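Local structure of putative curved DNA-binding protein (Chaetomium thermophilum var. thermophilum DSM 1495, 4IPA) at residues Gly248-Val253 and Leu346-Ile351; Ala160-Leu165 and Ile356-Gly361; Thr27-Ala32 and Tyr127-Cys132; Thr216-Asp221 and Lys228-Leu233. The protein is a thermophilic Arx1 with a methionine aminopeptidase-like fold that probably acts in ribosome biogenesis, and may bind DNA. All coordinates share one frame; numbering follows the deposited sequence.

Contact 1. Residues Gly248-Val253 and Leu346-Ile351; sequences GDVWGV and LTTIAI
The indole of W251 is met obliquely by I351, whose CD1 lies 3.9 Å from the indole CD1. Within its own segment, the ring NE1 donates to D249 OD2 over 3.1 Å, with that oxygen 16° out of the indole plane. The carboxylate is approached on its anti side, from 31° out of its plane. OD2 also takes a salt bridge from K229 and a hydrogen bond from the backbone N of E246, so an aspartate here ties ring, lysine and backbone together and limits the rotation of the indole.

The two strands themselves run antiparallel, at 167°. Six backbone bonds join the segments, from G248 N to I351 O (2.8 Å) at one end to the reciprocal pair of V253 with T347 at the other. A water closes the second end: it donates to V253 O and accepts from T347 OG1 at 2.8 Å. G248 has a positive phi, where a side chain would jam against the preceding carbonyl.

W251, V253, T347 and I349 share one face. There V253 CG2, anti to its carbonyl carbon, reaches I349 CD1 at 3.6 Å, and I349 CG1 lies 3.8 Å from W251 CB. Branched apolar chains suit this face because helix 148-167 packs on it through L164 and L165. On the other face V250 CG1 sits 3.8 Å from T348 CG2, while G252 leaves room there for the neighbouring F220. Such paired inner strands are characteristic of the curved antiparallel sheet of the M24 peptidase "pita-bread" fold.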
loop_
_atom_site.group_PDB
_atom_site.type_symbol
_atom_site.label_atom_id
_atom_site.label_comp_id
_atom_site.label_asym_id
_atom_site.label_seq_id
_atom_site.Cartn_x
_atom_site.Cartn_y
_atom_site.Cartn_z
ATOM N N GLY A 248 11.436 -16.954 1.778
ATOM C CA GLY A 248 10.431 -17.532 0.890
ATOM C C GLY A 248 9.162 -16.684 0.748
ATOM O O GLY A 248 8.386 -16.879 -0.186
ATOM N N ASP A 249 8.950 -15.740 1.667
ATOM C CA ASP A 249 7.733 -14.913 1.676
ATOM C C ASP A 249 7.798 -13.724 0.711
ATOM O O ASP A 249 8.858 -13.114 0.517
ATOM C CB ASP A 249 7.493 -14.313 3.063
ATOM C CG ASP A 249 6.949 -15.312 4.087
ATOM O OD1 ASP A 249 6.673 -16.488 3.759
ATOM O OD2 ASP A 249 6.780 -14.879 5.247
ATOM N N VAL A 250 6.652 -13.379 0.129
ATOM C CA VAL A 250 6.464 -12.028 -0.398
ATOM C C VAL A 250 5.407 -11.246 0.412
ATOM O O VAL A 250 4.312 -11.757 0.707
ATOM C CB VAL A 250 6.121 -12.029 -1.898
ATOM C CG1 VAL A 250 5.742 -10.630 -2.350
ATOM C CG2 VAL A 250 7.304 -12.547 -2.700
ATOM N N TRP A 251 5.749 -10.005 0.767
ATOM C CA TRP A 251 4.875 -9.152 1.563
ATOM C C TRP A 251 4.567 -7.803 0.911
ATOM O O TRP A 251 5.421 -7.189 0.262
ATOM C CB TRP A 251 5.517 -8.858 2.911
ATOM C CG TRP A 251 5.524 -9.974 3.875
ATOM C CD1 TRP A 251 6.351 -11.063 3.863
ATOM C CD2 TRP A 251 4.701 -10.100 5.040
ATOM N NE1 TRP A 251 6.073 -11.873 4.929
ATOM C CE2 TRP A 251 5.073 -11.302 5.681
ATOM C CE3 TRP A 251 3.689 -9.308 5.613
ATOM C CZ2 TRP A 251 4.470 -11.744 6.861
ATOM C CZ3 TRP A 251 3.087 -9.736 6.781
ATOM C CH2 TRP A 251 3.483 -10.953 7.398
ATOM N N GLY A 252 3.343 -7.331 1.124
ATOM C CA GLY A 252 3.008 -5.943 0.862
ATOM C C GLY A 252 3.192 -5.174 2.162
ATOM O O GLY A 252 2.363 -5.244 3.066
ATOM N N VAL A 253 4.301 -4.454 2.276
ATOM C CA VAL A 253 4.632 -3.793 3.522
ATOM C C VAL A 253 4.175 -2.334 3.517
ATOM O O VAL A 253 4.620 -1.539 2.668
ATOM C CB VAL A 253 6.153 -3.824 3.791
ATOM C CG1 VAL A 253 6.465 -3.077 5.101
ATOM C CG2 VAL A 253 6.681 -5.278 3.829
ATOM N N LEU A 346 3.960 2.047 0.695
ATOM C CA LEU A 346 3.638 0.648 0.552
ATOM C C LEU A 346 4.656 0.086 -0.427
ATOM O O LEU A 346 4.812 0.577 -1.554
ATOM C CB LEU A 346 2.190 0.443 0.061
ATOM C CG LEU A 346 1.522 -0.893 0.445
ATOM C CD1 LEU A 346 -0.021 -0.906 0.242
ATOM C CD2 LEU A 346 2.174 -2.069 -0.279
ATOM N N THR A 347 5.362 -0.932 0.033
ATOM C CA THR A 347 6.412 -1.560 -0.738
ATOM C C THR A 347 6.111 -3.052 -0.809
ATOM O O THR A 347 5.788 -3.674 0.203
ATOM C CB THR A 347 7.780 -1.358 -0.042
ATOM O OG1 THR A 347 8.003 0.042 0.202
ATOM C CG2 THR A 347 8.915 -1.917 -0.894
ATOM N N THR A 348 6.219 -3.637 -1.991
ATOM C CA THR A 348 6.134 -5.091 -2.106
ATOM C C THR A 348 7.540 -5.687 -2.046
ATOM O O THR A 348 8.377 -5.370 -2.882
ATOM C CB THR A 348 5.434 -5.502 -3.407
ATOM O OG1 THR A 348 4.066 -5.077 -3.352
ATOM C CG2 THR A 348 5.493 -7.047 -3.590
ATOM N N ILE A 349 7.804 -6.523 -1.047
ATOM C CA ILE A 349 9.139 -7.092 -0.864
ATOM C C ILE A 349 9.206 -8.600 -1.057
ATOM O O ILE A 349 8.203 -9.308 -0.952
ATOM C CB ILE A 349 9.698 -6.834 0.549
ATOM C CG1 ILE A 349 8.873 -7.613 1.582
ATOM C CG2 ILE A 349 9.790 -5.332 0.840
ATOM C CD1 ILE A 349 9.370 -7.494 3.006
ATOM N N ALA A 350 10.420 -9.079 -1.308
ATOM C CA ALA A 350 10.708 -10.504 -1.257
ATOM C C ALA A 350 11.744 -10.783 -0.167
ATOM O O ALA A 350 12.700 -10.029 0.009
ATOM C CB ALA A 350 11.201 -10.999 -2.602
ATOM N N ILE A 351 11.526 -11.862 0.572
ATOM C CA ILE A 351 12.443 -12.282 1.603
ATOM C C ILE A 351 13.158 -13.519 1.106
ATOM O O ILE A 351 12.527 -14.545 0.871
ATOM C CB ILE A 351 11.703 -12.610 2.904
ATOM C CG1 ILE A 351 10.782 -11.438 3.285
ATOM C CG2 ILE A 351 12.702 -12.924 4.006
ATOM C CD1 ILE A 351 10.100 -11.545 4.663
HETATM O O HOH W 1 6.486 0.446 2.508
#

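Contact 2. Residues Ala160-Leu165 and Ile356-Gly361; sequences ANEVLL and ITRIGG
The CD1 methyl of I356 touches the helix backbone, 3.3 Å from the carbonyl O of L165. CG1 is anti to the carbonyl carbon of I356 (chi1 -75°) and the chain beyond is extended, which carries the methyl to the helix. A long branched apolar residue fits this seam, where I349, V169 and L389 also touch it. T357 follows as a backbone partner of A350.

Helix 148-167 packs on the five-stranded sheet of this pita-bread fold, and I356 and R358 of its outermost strand reach the helix at the side. R358 supplies the polar half of the contact. Its chain is stretched from CG to NE, a reach that suits a long residue, and its guanidinium arrives nearly coplanar with the carboxylate of E162, the planes 20° apart. NH2 and NH1 both grip a single oxygen, E162 OE2, at 3.2 and 3.3 Å; NH2 meets its syn lone pair, whereas NH1 comes from 23° out of the carboxylate plane. The bond from NH2 to OE1 is weak, and OE1 has a salt bridge to R166 on the same helix. L165 lies over one face of the guanidinium, with CD1 3.3 Å above the plane and offset toward the rim, so the leucine backs a charge bound at its edge. Also at that edge is a water that accepts from R358 NH1 (2.7 Å) and, weakly, from N161 ND2.

At I359 the strand turns a corner: I359 and G360 both face T348, a classic beta bulge. Beyond it, the backbone N of G361 donates to E37 OE2 on helix 23-46.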
loop_
_atom_site.group_PDB
_atom_site.type_symbol
_atom_site.label_atom_id
_atom_site.label_comp_id
_atom_site.label_asym_id
_atom_site.label_seq_id
_atom_site.Cartn_x
_atom_site.Cartn_y
_atom_site.Cartn_z
ATOM N N ALA A 160 9.787 5.205 9.740
ATOM C CA ALA A 160 8.945 4.108 10.172
ATOM C C ALA A 160 9.118 2.940 9.187
ATOM O O ALA A 160 9.235 1.775 9.591
ATOM C CB ALA A 160 7.496 4.557 10.244
ATOM N N ASN A 161 9.156 3.265 7.895
ATOM C CA ASN A 161 9.286 2.256 6.845
ATOM C C ASN A 161 10.643 1.537 6.892
ATOM O O ASN A 161 10.710 0.305 6.807
ATOM C CB ASN A 161 9.046 2.875 5.468
ATOM C CG ASN A 161 8.906 1.836 4.376
ATOM O OD1 ASN A 161 8.193 0.849 4.538
ATOM N ND2 ASN A 161 9.605 2.043 3.253
ATOM N N GLU A 162 11.714 2.310 7.046
ATOM C CA GLU A 162 13.061 1.757 7.166
ATOM C C GLU A 162 13.199 0.850 8.387
ATOM O O GLU A 162 13.852 -0.189 8.320
ATOM C CB GLU A 162 14.111 2.874 7.234
ATOM C CG GLU A 162 14.220 3.690 5.952
ATOM C CD GLU A 162 14.612 2.843 4.746
ATOM O OE1 GLU A 162 15.627 2.121 4.834
ATOM O OE2 GLU A 162 13.910 2.897 3.711
ATOM N N VAL A 163 12.601 1.253 9.501
ATOM C CA VAL A 163 12.611 0.434 10.703
ATOM C C VAL A 163 11.779 -0.842 10.521
ATOM O O VAL A 163 12.265 -1.937 10.790
ATOM C CB VAL A 163 12.138 1.213 11.945
ATOM C CG1 VAL A 163 12.026 0.274 13.168
ATOM C CG2 VAL A 163 13.099 2.347 12.226
ATOM N N LEU A 164 10.540 -0.706 10.060
ATOM C CA LEU A 164 9.678 -1.873 9.815
ATOM C C LEU A 164 10.350 -2.927 8.923
ATOM O O LEU A 164 10.365 -4.112 9.249
ATOM C CB LEU A 164 8.342 -1.447 9.189
ATOM C CG LEU A 164 7.395 -2.595 8.843
ATOM C CD1 LEU A 164 7.274 -3.551 10.035
ATOM C CD2 LEU A 164 6.006 -2.086 8.391
ATOM N N LEU A 165 10.899 -2.494 7.796
ATOM C CA LEU A 165 11.570 -3.415 6.883
ATOM C C LEU A 165 12.686 -4.228 7.574
ATOM O O LEU A 165 12.832 -5.432 7.330
ATOM C CB LEU A 165 12.109 -2.660 5.660
ATOM C CG LEU A 165 11.050 -2.112 4.687
ATOM C CD1 LEU A 165 11.679 -1.283 3.545
ATOM C CD2 LEU A 165 10.179 -3.240 4.123
ATOM N N ILE A 356 16.168 -9.006 2.477
ATOM C CA ILE A 356 14.966 -8.398 1.941
ATOM C C ILE A 356 15.264 -7.549 0.731
ATOM O O ILE A 356 16.085 -6.626 0.800
ATOM C CB ILE A 356 14.240 -7.556 3.017
ATOM C CG1 ILE A 356 13.523 -8.496 3.995
ATOM C CG2 ILE A 356 13.262 -6.565 2.371
ATOM C CD1 ILE A 356 12.686 -7.803 5.020
ATOM N N THR A 357 14.581 -7.878 -0.367
ATOM C CA THR A 357 14.643 -7.128 -1.622
ATOM C C THR A 357 13.327 -6.402 -1.900
ATOM O O THR A 357 12.237 -6.991 -1.792
ATOM C CB THR A 357 14.883 -8.084 -2.816
ATOM O OG1 THR A 357 16.025 -8.896 -2.552
ATOM C CG2 THR A 357 15.121 -7.298 -4.107
ATOM N N ARG A 358 13.422 -5.134 -2.282
ATOM C CA ARG A 358 12.232 -4.365 -2.651
ATOM C C ARG A 358 11.901 -4.637 -4.115
ATOM O O ARG A 358 12.468 -4.017 -5.008
ATOM C CB ARG A 358 12.451 -2.863 -2.433
ATOM C CG ARG A 358 12.997 -2.493 -1.057
ATOM C CD ARG A 358 13.092 -0.958 -0.843
ATOM N NE ARG A 358 14.139 -0.633 0.133
ATOM C CZ ARG A 358 14.016 0.221 1.145
ATOM N NH1 ARG A 358 12.879 0.873 1.340
ATOM N NH2 ARG A 358 15.046 0.437 1.963
ATOM N N ILE A 359 11.005 -5.582 -4.367
ATOM C CA ILE A 359 10.650 -5.916 -5.739
ATOM C C ILE A 359 10.025 -4.700 -6.406
ATOM O O ILE A 359 10.358 -4.345 -7.535
ATOM C CB ILE A 359 9.617 -7.051 -5.781
ATOM C CG1 ILE A 359 10.020 -8.179 -4.833
ATOM C CG2 ILE A 359 9.422 -7.555 -7.200
ATOM C CD1 ILE A 359 8.928 -9.242 -4.675
ATOM N N GLY A 360 9.104 -4.075 -5.683
ATOM C CA GLY A 360 8.313 -2.979 -6.211
ATOM C C GLY A 360 7.889 -2.025 -5.115
ATOM O O GLY A 360 7.319 -2.419 -4.089
ATOM N N GLY A 361 8.188 -0.753 -5.322
ATOM C CA GLY A 361 7.822 0.243 -4.352
ATOM C C GLY A 361 8.046 1.612 -4.922
ATOM O O GLY A 361 8.422 1.755 -6.086
HETATM O O HOH W 2 10.504 1.199 0.130
#

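Contact 3. Residues Thr27-Ala32 and Tyr127-Cys132; sequences TKYKTA and YGTIVC
The ring of Y29 is laid flat against the CB of Y127, which sits over its centre 3.6 Å from the centroid, a CH-pi contact close to the ring normal. The two side chains cross at about a right angle. Their rings stand oblique to each other, planes at 53°, and Y29 OH comes to the edge of the second ring, 3.6 Å from Y127 CD1. CG of Y29, anti to its carbonyl carbon, directs the ring to the strand backbone, where the ring edge meets the carbonyl of G128: the O lies in the ring plane, 3.3 Å from Y29 CE1.

K28 crosses the Y127 side chain at a slant. Its chain is extended beyond CG, CD is 4.0 Å from Y127 CD2, and the amine goes on to salt bridges with D24 and D125. Its methylenes thus serve the aromatic ring while its charge is met by acids.

T129 takes the conformation in which OG1 falls between the backbone N and the carbonyl carbon (chi1 58°). That points OG1 to the helix, 3.6 Å from A32 CB, where S36 OG is its hydrogen-bond partner, and sends CG2 to within 3.2 Å of Y29 O. A32 is small enough to let helix and strand axes close to 7.1 Å. Here helix 23-46 packs at 38° on strand 127-136, the last of the three-stranded antiparallel sheet, which itself bonds on to strand 342-352: a helix-on-sheet packing within the M24 pita-bread fold.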
loop_
_atom_site.group_PDB
_atom_site.type_symbol
_atom_site.label_atom_id
_atom_site.label_comp_id
_atom_site.label_asym_id
_atom_site.label_seq_id
_atom_site.Cartn_x
_atom_site.Cartn_y
_atom_site.Cartn_z
ATOM N N THR A 27 10.283 -13.652 -11.045
ATOM C CA THR A 27 10.283 -12.901 -12.301
ATOM C C THR A 27 8.906 -12.326 -12.661
ATOM O O THR A 27 8.816 -11.253 -13.259
ATOM C CB THR A 27 10.826 -13.783 -13.469
ATOM O OG1 THR A 27 12.176 -14.171 -13.176
ATOM C CG2 THR A 27 10.804 -13.033 -14.794
ATOM N N LYS A 28 7.844 -13.033 -12.292
ATOM C CA LYS A 28 6.490 -12.543 -12.526
ATOM C C LYS A 28 6.152 -11.393 -11.579
ATOM O O LYS A 28 5.580 -10.394 -11.999
ATOM C CB LYS A 28 5.474 -13.689 -12.414
ATOM C CG LYS A 28 5.500 -14.635 -13.619
ATOM C CD LYS A 28 4.757 -15.945 -13.370
ATOM C CE LYS A 28 4.744 -16.796 -14.647
ATOM N NZ LYS A 28 4.268 -18.189 -14.405
ATOM N N TYR A 29 6.508 -11.542 -10.303
ATOM C CA TYR A 29 6.442 -10.428 -9.368
ATOM C C TYR A 29 7.229 -9.254 -9.922
ATOM O O TYR A 29 6.749 -8.128 -9.931
ATOM C CB TYR A 29 7.015 -10.820 -8.013
ATOM C CG TYR A 29 6.035 -11.489 -7.088
ATOM C CD1 TYR A 29 4.942 -10.796 -6.590
ATOM C CD2 TYR A 29 6.216 -12.799 -6.685
ATOM C CE1 TYR A 29 4.060 -11.393 -5.742
ATOM C CE2 TYR A 29 5.328 -13.410 -5.828
ATOM C CZ TYR A 29 4.253 -12.698 -5.367
ATOM O OH TYR A 29 3.370 -13.285 -4.516
ATOM N N LYS A 30 8.438 -9.519 -10.405
ATOM C CA LYS A 30 9.283 -8.438 -10.918
ATOM C C LYS A 30 8.694 -7.751 -12.154
ATOM O O LYS A 30 8.823 -6.536 -12.319
ATOM C CB LYS A 30 10.703 -8.930 -11.218
ATOM C CG LYS A 30 11.617 -7.850 -11.782
ATOM C CD LYS A 30 12.116 -6.932 -10.673
ATOM C CE LYS A 30 12.864 -5.736 -11.230
ATOM N NZ LYS A 30 13.015 -4.688 -10.192
ATOM N N THR A 31 8.059 -8.519 -13.031
ATOM C CA THR A 31 7.421 -7.923 -14.194
ATOM C C THR A 31 6.296 -7.002 -13.733
ATOM O O THR A 31 6.119 -5.906 -14.256
ATOM C CB THR A 31 6.805 -8.981 -15.123
ATOM O OG1 THR A 31 7.774 -9.979 -15.435
ATOM C CG2 THR A 31 6.337 -8.318 -16.406
ATOM N N ALA A 32 5.525 -7.477 -12.759
ATOM C CA ALA A 32 4.472 -6.675 -12.158
ATOM C C ALA A 32 5.007 -5.385 -11.528
ATOM O O ALA A 32 4.413 -4.334 -11.688
ATOM C CB ALA A 32 3.708 -7.495 -11.129
ATOM N N TYR A 127 0.434 -13.165 -9.395
ATOM C CA TYR A 127 1.462 -12.591 -8.528
ATOM C C TYR A 127 1.470 -11.066 -8.654
ATOM O O TYR A 127 1.895 -10.503 -9.672
ATOM C CB TYR A 127 2.844 -13.213 -8.813
ATOM C CG TYR A 127 2.812 -14.733 -8.688
ATOM C CD1 TYR A 127 2.665 -15.339 -7.446
ATOM C CD2 TYR A 127 2.872 -15.550 -9.811
ATOM C CE1 TYR A 127 2.612 -16.717 -7.315
ATOM C CE2 TYR A 127 2.815 -16.945 -9.695
ATOM C CZ TYR A 127 2.686 -17.516 -8.447
ATOM O OH TYR A 127 2.619 -18.886 -8.311
ATOM N N GLY A 128 0.982 -10.406 -7.608
ATOM C CA GLY A 128 0.793 -8.970 -7.644
ATOM C C GLY A 128 1.791 -8.164 -6.836
ATOM O O GLY A 128 2.313 -8.630 -5.812
ATOM N N THR A 129 2.069 -6.955 -7.314
ATOM C CA THR A 129 2.860 -6.000 -6.559
ATOM C C THR A 129 1.998 -4.769 -6.375
ATOM O O THR A 129 1.462 -4.244 -7.344
ATOM C CB THR A 129 4.120 -5.562 -7.338
ATOM O OG1 THR A 129 3.708 -5.002 -8.589
ATOM C CG2 THR A 129 5.039 -6.758 -7.606
ATOM N N ILE A 130 1.856 -4.314 -5.140
ATOM C CA ILE A 130 1.156 -3.069 -4.865
ATOM C C ILE A 130 2.185 -2.044 -4.376
ATOM O O ILE A 130 3.076 -2.385 -3.590
ATOM C CB ILE A 130 0.026 -3.275 -3.821
ATOM C CG1 ILE A 130 -0.945 -4.357 -4.306
ATOM C CG2 ILE A 130 -0.732 -1.966 -3.565
ATOM C CD1 ILE A 130 -2.085 -4.658 -3.338
ATOM N N VAL A 131 2.091 -0.810 -4.874
ATOM C CA VAL A 131 3.005 0.256 -4.469
ATOM C C VAL A 131 2.214 1.475 -4.024
ATOM O O VAL A 131 1.128 1.729 -4.535
ATOM C CB VAL A 131 3.957 0.708 -5.629
ATOM C CG1 VAL A 131 4.836 -0.424 -6.093
ATOM C CG2 VAL A 131 3.165 1.261 -6.805
ATOM N N CYS A 132 2.765 2.223 -3.075
ATOM C CA CYS A 132 2.181 3.493 -2.668
ATOM C C CYS A 132 3.300 4.472 -2.343
ATOM O O CYS A 132 4.159 4.179 -1.506
ATOM C CB CYS A 132 1.266 3.343 -1.447
ATOM S SG CYS A 132 0.530 4.934 -0.843
#

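Contact 4. Residues Thr216-Asp221 and Lys228-Leu233; sequences TSWLFD and KKKIIL
L219 and K229 face each other across a beta hairpin formed by strands 210-220 and 230-232, at the margin of the five-stranded antiparallel sheet of this pita-bread fold. The residue most buried by the contact is L219. Its N donates to K229 O at 3.0 Å in an almost straight bond (170°). With CG anti to the backbone N (chi1 -175°), CD2 reaches K229 CG at 3.9 Å and lies just as far from K228 CG. A leucine suits the spot because the side chains of both lysines meet it with methylenes; D249 and W251 touch it as well.

T216 is next. It lies side by side with I232, the two pointing the same way, and its OG1 is 3.8 Å from I232 CG1; that hydroxyl is hydrogen-bonded to S214 O. A beta-branched residue fits well here, since the other branch, CG2, lies over the rim of one face of the W218 indole. Between T216 and W218, S217 forms a reciprocal pair of backbone bonds with I231, N to O and O to N, both 2.9 Å. S217 OG turns instead to the backbone N of E254.

K230 shares the face of T216 and W218. Its CG occupies the position between backbone N and carbonyl carbon (chi1 75°), and the rest of the chain is extended, so the lysine runs beside the tryptophan and spreads its methylenes over the same ring face that T216 CG2 meets at the rim. An aliphatic stem with a charged tip suits this partly exposed place. CD makes a CH-pi contact with the six-membered ring, 3.7 Å from both W218 CZ3 and W218 CH2.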
loop_
_atom_site.group_PDB
_atom_site.type_symbol
_atom_site.label_atom_id
_atom_site.label_comp_id
_atom_site.label_asym_id
_atom_site.label_seq_id
_atom_site.Cartn_x
_atom_site.Cartn_y
_atom_site.Cartn_z
ATOM N N THR A 216 -1.746 -2.192 8.152
ATOM C CA THR A 216 -1.502 -3.623 8.071
ATOM C C THR A 216 -0.600 -4.003 6.903
ATOM O O THR A 216 -0.805 -3.554 5.777
ATOM C CB THR A 216 -2.838 -4.389 7.918
ATOM O OG1 THR A 216 -3.706 -4.052 9.002
ATOM C CG2 THR A 216 -2.606 -5.917 7.904
ATOM N N SER A 217 0.396 -4.836 7.182
ATOM C CA SER A 217 1.190 -5.478 6.141
ATOM C C SER A 217 0.715 -6.914 5.921
ATOM O O SER A 217 0.434 -7.633 6.865
ATOM C CB SER A 217 2.665 -5.428 6.523
ATOM O OG SER A 217 3.087 -4.073 6.623
ATOM N N TRP A 218 0.606 -7.328 4.668
ATOM C CA TRP A 218 0.033 -8.639 4.356
ATOM C C TRP A 218 0.989 -9.530 3.580
ATOM O O TRP A 218 1.690 -9.076 2.678
ATOM C CB TRP A 218 -1.207 -8.499 3.484
ATOM C CG TRP A 218 -2.406 -7.896 4.111
ATOM C CD1 TRP A 218 -2.771 -6.590 4.079
ATOM C CD2 TRP A 218 -3.440 -8.588 4.821
ATOM N NE1 TRP A 218 -3.962 -6.411 4.745
ATOM C CE2 TRP A 218 -4.398 -7.626 5.207
ATOM C CE3 TRP A 218 -3.646 -9.924 5.176
ATOM C CZ2 TRP A 218 -5.545 -7.955 5.923
ATOM C CZ3 TRP A 218 -4.793 -10.256 5.893
ATOM C CH2 TRP A 218 -5.724 -9.273 6.256
ATOM N N LEU A 219 0.972 -10.810 3.914
ATOM C CA LEU A 219 1.601 -11.813 3.090
ATOM C C LEU A 219 0.879 -11.837 1.745
ATOM O O LEU A 219 -0.342 -11.785 1.697
ATOM C CB LEU A 219 1.485 -13.180 3.772
ATOM C CG LEU A 219 2.200 -14.355 3.106
ATOM C CD1 LEU A 219 3.716 -14.168 3.168
ATOM C CD2 LEU A 219 1.796 -15.675 3.766
ATOM N N PHE A 220 1.627 -11.883 0.653
ATOM C CA PHE A 220 1.027 -12.107 -0.662
ATOM C C PHE A 220 1.248 -13.573 -1.060
ATOM O O PHE A 220 2.182 -14.230 -0.583
ATOM C CB PHE A 220 1.648 -11.218 -1.753
ATOM C CG PHE A 220 1.331 -9.742 -1.628
ATOM C CD1 PHE A 220 0.572 -9.250 -0.574
ATOM C CD2 PHE A 220 1.796 -8.847 -2.587
ATOM C CE1 PHE A 220 0.285 -7.887 -0.466
ATOM C CE2 PHE A 220 1.510 -7.482 -2.492
ATOM C CZ PHE A 220 0.750 -7.000 -1.423
ATOM N N ASP A 221 0.392 -14.075 -1.936
ATOM C CA ASP A 221 0.631 -15.350 -2.587
ATOM C C ASP A 221 -0.122 -15.358 -3.912
ATOM O O ASP A 221 -0.722 -14.348 -4.295
ATOM C CB ASP A 221 0.202 -16.516 -1.707
ATOM C CG ASP A 221 0.939 -17.810 -2.052
ATOM O OD1 ASP A 221 1.650 -17.850 -3.083
ATOM O OD2 ASP A 221 0.799 -18.794 -1.300
ATOM N N LYS A 228 -2.043 -15.362 4.576
ATOM C CA LYS A 228 -2.325 -16.016 5.858
ATOM C C LYS A 228 -1.467 -15.508 7.006
ATOM O O LYS A 228 -1.611 -15.954 8.134
ATOM C CB LYS A 228 -2.243 -17.546 5.745
ATOM C CG LYS A 228 -0.884 -18.067 5.360
ATOM C CD LYS A 228 -0.853 -19.588 5.283
ATOM C CE LYS A 228 0.520 -20.070 4.802
ATOM N NZ LYS A 228 0.636 -21.568 4.745
ATOM N N LYS A 229 -0.587 -14.562 6.716
ATOM C CA LYS A 229 0.135 -13.866 7.766
ATOM C C LYS A 229 -0.055 -12.365 7.575
ATOM O O LYS A 229 -0.180 -11.889 6.444
ATOM C CB LYS A 229 1.622 -14.246 7.743
ATOM C CG LYS A 229 1.838 -15.766 7.650
ATOM C CD LYS A 229 3.295 -16.216 7.855
ATOM C CE LYS A 229 4.237 -15.696 6.801
ATOM N NZ LYS A 229 5.546 -16.431 6.849
ATOM N N LYS A 230 -0.082 -11.623 8.681
ATOM C CA LYS A 230 -0.184 -10.174 8.616
ATOM C C LYS A 230 0.403 -9.506 9.864
ATOM O O LYS A 230 0.364 -10.053 10.976
ATOM C CB LYS A 230 -1.637 -9.739 8.443
ATOM C CG LYS A 230 -2.446 -9.870 9.707
ATOM C CD LYS A 230 -3.936 -9.831 9.438
ATOM C CE LYS A 230 -4.715 -10.260 10.669
ATOM N NZ LYS A 230 -6.185 -10.301 10.383
ATOM N N ILE A 231 0.950 -8.318 9.660
ATOM C CA ILE A 231 1.422 -7.503 10.763
ATOM C C ILE A 231 0.515 -6.293 10.897
ATOM O O ILE A 231 0.346 -5.539 9.948
ATOM C CB ILE A 231 2.854 -7.041 10.507
ATOM C CG1 ILE A 231 3.783 -8.264 10.478
ATOM C CG2 ILE A 231 3.289 -6.045 11.576
ATOM C CD1 ILE A 231 5.222 -7.936 10.130
ATOM N N ILE A 232 -0.095 -6.112 12.059
ATOM C CA ILE A 232 -0.959 -4.962 12.246
ATOM C C ILE A 232 -0.335 -3.965 13.213
ATOM O O ILE A 232 -0.199 -4.266 14.394
ATOM C CB ILE A 232 -2.332 -5.365 12.775
ATOM C CG1 ILE A 232 -2.949 -6.452 11.894
ATOM C CG2 ILE A 232 -3.241 -4.122 12.881
ATOM C CD1 ILE A 232 -4.361 -6.849 12.303
ATOM N N LEU A 233 0.041 -2.783 12.715
ATOM C CA LEU A 233 0.642 -1.743 13.568
ATOM C C LEU A 233 -0.388 -1.058 14.483
ATOM O O LEU A 233 -1.541 -0.846 14.080
ATOM C CB LEU A 233 1.313 -0.677 12.714
ATOM C CG LEU A 233 2.393 -1.136 11.756
ATOM C CD1 LEU A 233 2.868 0.062 10.975
ATOM C CD2 LEU A 233 3.556 -1.831 12.502
#

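Overall arrangement
Contacts 1, 2 and 4 share the five-stranded sheet. Contact 1 occupies its middle, its centre about 9 Å from that of contact 4 and about 8 Å from that of contact 2. V250 O accepts from F220 N on the first of these sides; on the other, T348 N donates to G360 O and A350 N to T357 O. Contact 3 belongs to the three-stranded sheet, yet C132 N meets L346 O at 3.0 Å, and T348 OG1 is probably hydrogen-bonded to I130 O, so strand 342-352 links the two sheets. F220 fills the junction of contacts 3 and 4, with its CD2 3.3 Å from G128 O. Contacts 3 and 4 are the farthest apart, their centres about 16 Å from each other.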